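Local atomic coordinates of putative agmatine deiminase (PDB entry 2EWO), a protein that probably hydrolyses agmatine to N-carbamoylputrescine and ammonia. Residues 113-123 and 150-161. Residues are numbered along the deposited sequence; the frame is centred on the assembly and turned at random.
Sequences LRAVDWEFNAW and VDSYKTKDFVLE
The ammonium of Lys154 is gripped twice from strand 113-119: its NZ donates to Trp118 O at 3.1 Å, arriving from above the carbonyl plane, and forms a salt bridge to Asp117 OD2 at 3.3 Å, whose hydrogen bond is weak. A bend at chi2 (63°) folds the chain back across to Asp117, and lysine is long and flexible enough to reach both groups. Arg4 pairs with the same carboxylate oxygen, so two cations probably keep Asp117 ionised. Backbone hydrogen bonds join the two parallel strands: Tyr153 N to Ala115 O, Asp117 N to Tyr153 O and Thr155 N to Asp117 O. At the start of the pair, Arg114 NE meets Tyr153 OH at 3.0 Å, in the guanidinium plane and nearly straight at 163°; Asp13 takes up NH2. Trp118 suits its place because its broad indole offers two apolar faces, while NE1 bonds to Thr104: Leu160 CD2 sits 3.7 Å from the centroid of its six-membered ring in a CH-pi contact, and Val116 CG2 lies against the opposite face. Closing the type II turn from Thr155, Phe158 O accepts Glu119 N at 3.2 Å. Helix 137-146, which connects the strands and packs on Ala115 and Val150, completes a beta-alpha-beta unit, as in the pentein fold of guanidine-modifying enzymes.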
# COMPACT_ATOMS: atom_id res chain seq x y z
N LEU A 113 32.55 7.68 -8.75
CA LEU A 113 31.91 6.48 -8.19
C LEU A 113 30.79 6.02 -9.12
O LEU A 113 29.79 6.72 -9.29
CB LEU A 113 31.34 6.75 -6.80
CG LEU A 113 30.51 5.60 -6.19
CD1 LEU A 113 31.42 4.42 -5.88
CD2 LEU A 113 29.81 6.06 -4.93
N ARG A 114 30.95 4.84 -9.70
CA ARG A 114 29.97 4.26 -10.60
C ARG A 114 29.31 3.07 -9.91
O ARG A 114 29.37 2.96 -8.69
CB ARG A 114 30.67 3.80 -11.86
CG ARG A 114 30.07 4.31 -13.12
CD ARG A 114 30.76 5.55 -13.63
NE ARG A 114 31.08 5.36 -15.04
CZ ARG A 114 31.22 6.35 -15.92
NH1 ARG A 114 31.08 7.61 -15.54
NH2 ARG A 114 31.49 6.06 -17.19
N ALA A 115 28.70 2.17 -10.68
CA ALA A 115 28.06 0.97 -10.11
C ALA A 115 27.52 0.02 -11.18
O ALA A 115 27.31 0.41 -12.33
CB ALA A 115 26.93 1.36 -9.16
N VAL A 116 27.31 -1.23 -10.81
CA VAL A 116 26.79 -2.21 -11.75
C VAL A 116 25.53 -2.82 -11.16
O VAL A 116 25.59 -3.48 -10.12
CB VAL A 116 27.81 -3.33 -12.06
CG1 VAL A 116 28.46 -3.80 -10.78
CG2 VAL A 116 27.11 -4.50 -12.74
N ASP A 117 24.40 -2.57 -11.80
CA ASP A 117 23.13 -3.11 -11.33
C ASP A 117 22.82 -4.39 -12.08
O ASP A 117 22.66 -4.38 -13.30
CB ASP A 117 22.02 -2.06 -11.53
CG ASP A 117 20.65 -2.57 -11.13
OD1 ASP A 117 20.56 -3.56 -10.37
OD2 ASP A 117 19.65 -1.97 -11.58
N TRP A 118 22.77 -5.50 -11.35
CA TRP A 118 22.48 -6.81 -11.94
C TRP A 118 20.98 -7.06 -11.94
O TRP A 118 20.20 -6.26 -11.41
CB TRP A 118 23.17 -7.94 -11.15
CG TRP A 118 24.62 -7.68 -10.72
CD1 TRP A 118 25.05 -7.21 -9.51
CD2 TRP A 118 25.79 -7.83 -11.53
NE1 TRP A 118 26.41 -7.06 -9.52
CE2 TRP A 118 26.90 -7.43 -10.74
CE3 TRP A 118 26.03 -8.27 -12.85
CZ2 TRP A 118 28.21 -7.45 -11.23
CZ3 TRP A 118 27.33 -8.29 -13.32
CH2 TRP A 118 28.40 -7.88 -12.52
N GLU A 119 20.58 -8.16 -12.55
CA GLU A 119 19.17 -8.53 -12.59
C GLU A 119 18.93 -9.41 -11.39
O GLU A 119 19.73 -10.31 -11.12
CB GLU A 119 18.86 -9.31 -13.85
CG GLU A 119 19.41 -8.68 -15.08
CD GLU A 119 18.33 -8.46 -16.09
OE1 GLU A 119 17.61 -9.44 -16.39
OE2 GLU A 119 18.20 -7.32 -16.60
N PHE A 120 17.85 -9.17 -10.67
CA PHE A 120 17.53 -9.96 -9.48
C PHE A 120 16.24 -10.74 -9.69
O PHE A 120 15.22 -10.17 -10.06
CB PHE A 120 17.36 -9.02 -8.28
CG PHE A 120 16.99 -9.72 -7.01
CD1 PHE A 120 17.90 -10.54 -6.36
CD2 PHE A 120 15.73 -9.52 -6.45
CE1 PHE A 120 17.57 -11.16 -5.16
CE2 PHE A 120 15.38 -10.13 -5.25
CZ PHE A 120 16.30 -10.95 -4.61
N ASN A 121 16.25 -12.05 -9.43
CA ASN A 121 15.03 -12.82 -9.61
C ASN A 121 14.69 -13.66 -8.38
O ASN A 121 14.06 -14.70 -8.49
CB ASN A 121 15.16 -13.72 -10.84
CG ASN A 121 16.33 -14.67 -10.73
OD1 ASN A 121 16.49 -15.56 -11.56
ND2 ASN A 121 17.16 -14.47 -9.71
N ALA A 122 15.11 -13.17 -7.22
CA ALA A 122 14.86 -13.84 -5.94
C ALA A 122 15.58 -15.18 -5.82
O ALA A 122 15.02 -16.17 -5.32
CB ALA A 122 13.36 -14.03 -5.72
N TRP A 123 16.83 -15.22 -6.29
CA TRP A 123 17.63 -16.43 -6.22
C TRP A 123 16.97 -17.58 -6.98
O TRP A 123 16.55 -18.57 -6.38
CB TRP A 123 17.83 -16.84 -4.76
CG TRP A 123 18.41 -15.75 -3.93
CD1 TRP A 123 19.71 -15.30 -3.95
CD2 TRP A 123 17.70 -14.88 -3.04
NE1 TRP A 123 19.84 -14.20 -3.13
CE2 TRP A 123 18.63 -13.92 -2.57
CE3 TRP A 123 16.37 -14.81 -2.61
CZ2 TRP A 123 18.26 -12.90 -1.68
CZ3 TRP A 123 16.01 -13.80 -1.72
CH2 TRP A 123 16.95 -12.86 -1.27
N VAL A 150 25.08 8.56 -8.36
CA VAL A 150 26.05 7.67 -8.97
C VAL A 150 25.43 6.90 -10.13
O VAL A 150 24.44 6.19 -9.95
CB VAL A 150 26.62 6.68 -7.91
CG1 VAL A 150 25.54 6.28 -6.94
CG2 VAL A 150 27.21 5.45 -8.59
N ASP A 151 26.03 7.05 -11.31
CA ASP A 151 25.56 6.38 -12.52
C ASP A 151 25.64 4.87 -12.34
O ASP A 151 26.19 4.38 -11.36
CB ASP A 151 26.39 6.85 -13.72
CG ASP A 151 26.30 8.37 -13.95
OD1 ASP A 151 25.44 9.02 -13.31
OD2 ASP A 151 27.08 8.91 -14.77
N SER A 152 25.10 4.11 -13.28
CA SER A 152 25.14 2.66 -13.14
C SER A 152 25.10 1.96 -14.47
O SER A 152 24.67 2.52 -15.47
CB SER A 152 23.97 2.18 -12.30
OG SER A 152 22.74 2.50 -12.93
N TYR A 153 25.58 0.72 -14.47
CA TYR A 153 25.61 -0.13 -15.64
C TYR A 153 24.56 -1.19 -15.40
O TYR A 153 24.49 -1.75 -14.31
CB TYR A 153 26.96 -0.83 -15.79
CG TYR A 153 28.15 0.09 -15.97
CD1 TYR A 153 28.75 0.72 -14.87
CD2 TYR A 153 28.65 0.36 -17.24
CE1 TYR A 153 29.82 1.60 -15.04
CE2 TYR A 153 29.70 1.23 -17.42
CZ TYR A 153 30.28 1.86 -16.32
OH TYR A 153 31.25 2.80 -16.54
N LYS A 154 23.74 -1.48 -16.42
CA LYS A 154 22.69 -2.50 -16.30
C LYS A 154 22.99 -3.75 -17.13
O LYS A 154 23.01 -3.71 -18.37
CB LYS A 154 21.33 -1.93 -16.73
CG LYS A 154 20.17 -2.90 -16.55
CD LYS A 154 19.97 -3.24 -15.08
CE LYS A 154 18.76 -4.15 -14.87
NZ LYS A 154 18.58 -4.51 -13.43
N THR A 155 23.23 -4.85 -16.43
CA THR A 155 23.52 -6.13 -17.07
C THR A 155 22.20 -6.77 -17.50
O THR A 155 21.65 -7.61 -16.79
CB THR A 155 24.27 -7.07 -16.09
OG1 THR A 155 23.51 -7.21 -14.88
CG2 THR A 155 25.63 -6.51 -15.76
N LYS A 156 21.70 -6.36 -18.66
CA LYS A 156 20.43 -6.89 -19.14
C LYS A 156 20.47 -8.39 -19.38
O LYS A 156 21.39 -8.92 -20.01
CB LYS A 156 19.98 -6.16 -20.41
CG LYS A 156 18.54 -6.51 -20.84
CD LYS A 156 17.96 -5.53 -21.88
CE LYS A 156 16.49 -5.86 -22.19
NZ LYS A 156 15.80 -4.89 -23.10
N ASP A 157 19.45 -9.06 -18.83
CA ASP A 157 19.27 -10.51 -18.93
C ASP A 157 20.29 -11.34 -18.17
O ASP A 157 20.30 -12.56 -18.25
CB ASP A 157 19.22 -10.94 -20.39
CG ASP A 157 18.01 -10.39 -21.11
OD1 ASP A 157 16.89 -10.55 -20.58
OD2 ASP A 157 18.16 -9.79 -22.20
N PHE A 158 21.16 -10.66 -17.42
CA PHE A 158 22.17 -11.33 -16.62
C PHE A 158 21.79 -11.22 -15.14
O PHE A 158 22.01 -10.18 -14.52
CB PHE A 158 23.54 -10.70 -16.83
CG PHE A 158 24.65 -11.45 -16.18
CD1 PHE A 158 24.89 -11.33 -14.81
CD2 PHE A 158 25.42 -12.34 -16.91
CE1 PHE A 158 25.87 -12.09 -14.19
CE2 PHE A 158 26.41 -13.10 -16.29
CZ PHE A 158 26.63 -12.97 -14.93
N VAL A 159 21.24 -12.29 -14.58
CA VAL A 159 20.83 -12.30 -13.17
C VAL A 159 21.91 -12.77 -12.21
O VAL A 159 22.24 -13.95 -12.15
CB VAL A 159 19.54 -13.16 -12.97
CG1 VAL A 159 19.69 -14.51 -13.67
CG2 VAL A 159 19.27 -13.37 -11.49
N LEU A 160 22.46 -11.84 -11.44
CA LEU A 160 23.50 -12.15 -10.46
C LEU A 160 23.20 -11.41 -9.16
O LEU A 160 22.66 -10.31 -9.17
CB LEU A 160 24.86 -11.71 -10.99
CG LEU A 160 26.04 -11.97 -10.06
CD1 LEU A 160 26.24 -13.47 -9.91
CD2 LEU A 160 27.30 -11.31 -10.62
N GLU A 161 23.54 -12.03 -8.03
CA GLU A 161 23.31 -11.39 -6.74
C GLU A 161 24.64 -11.07 -6.08
O GLU A 161 25.58 -11.85 -6.16
CB GLU A 161 22.47 -12.30 -5.84
CG GLU A 161 22.73 -13.77 -6.03
CD GLU A 161 22.06 -14.33 -7.27
OE1 GLU A 161 20.81 -14.46 -7.27
OE2 GLU A 161 22.79 -14.64 -8.25
O HOH W 1 28.40 8.58 -10.95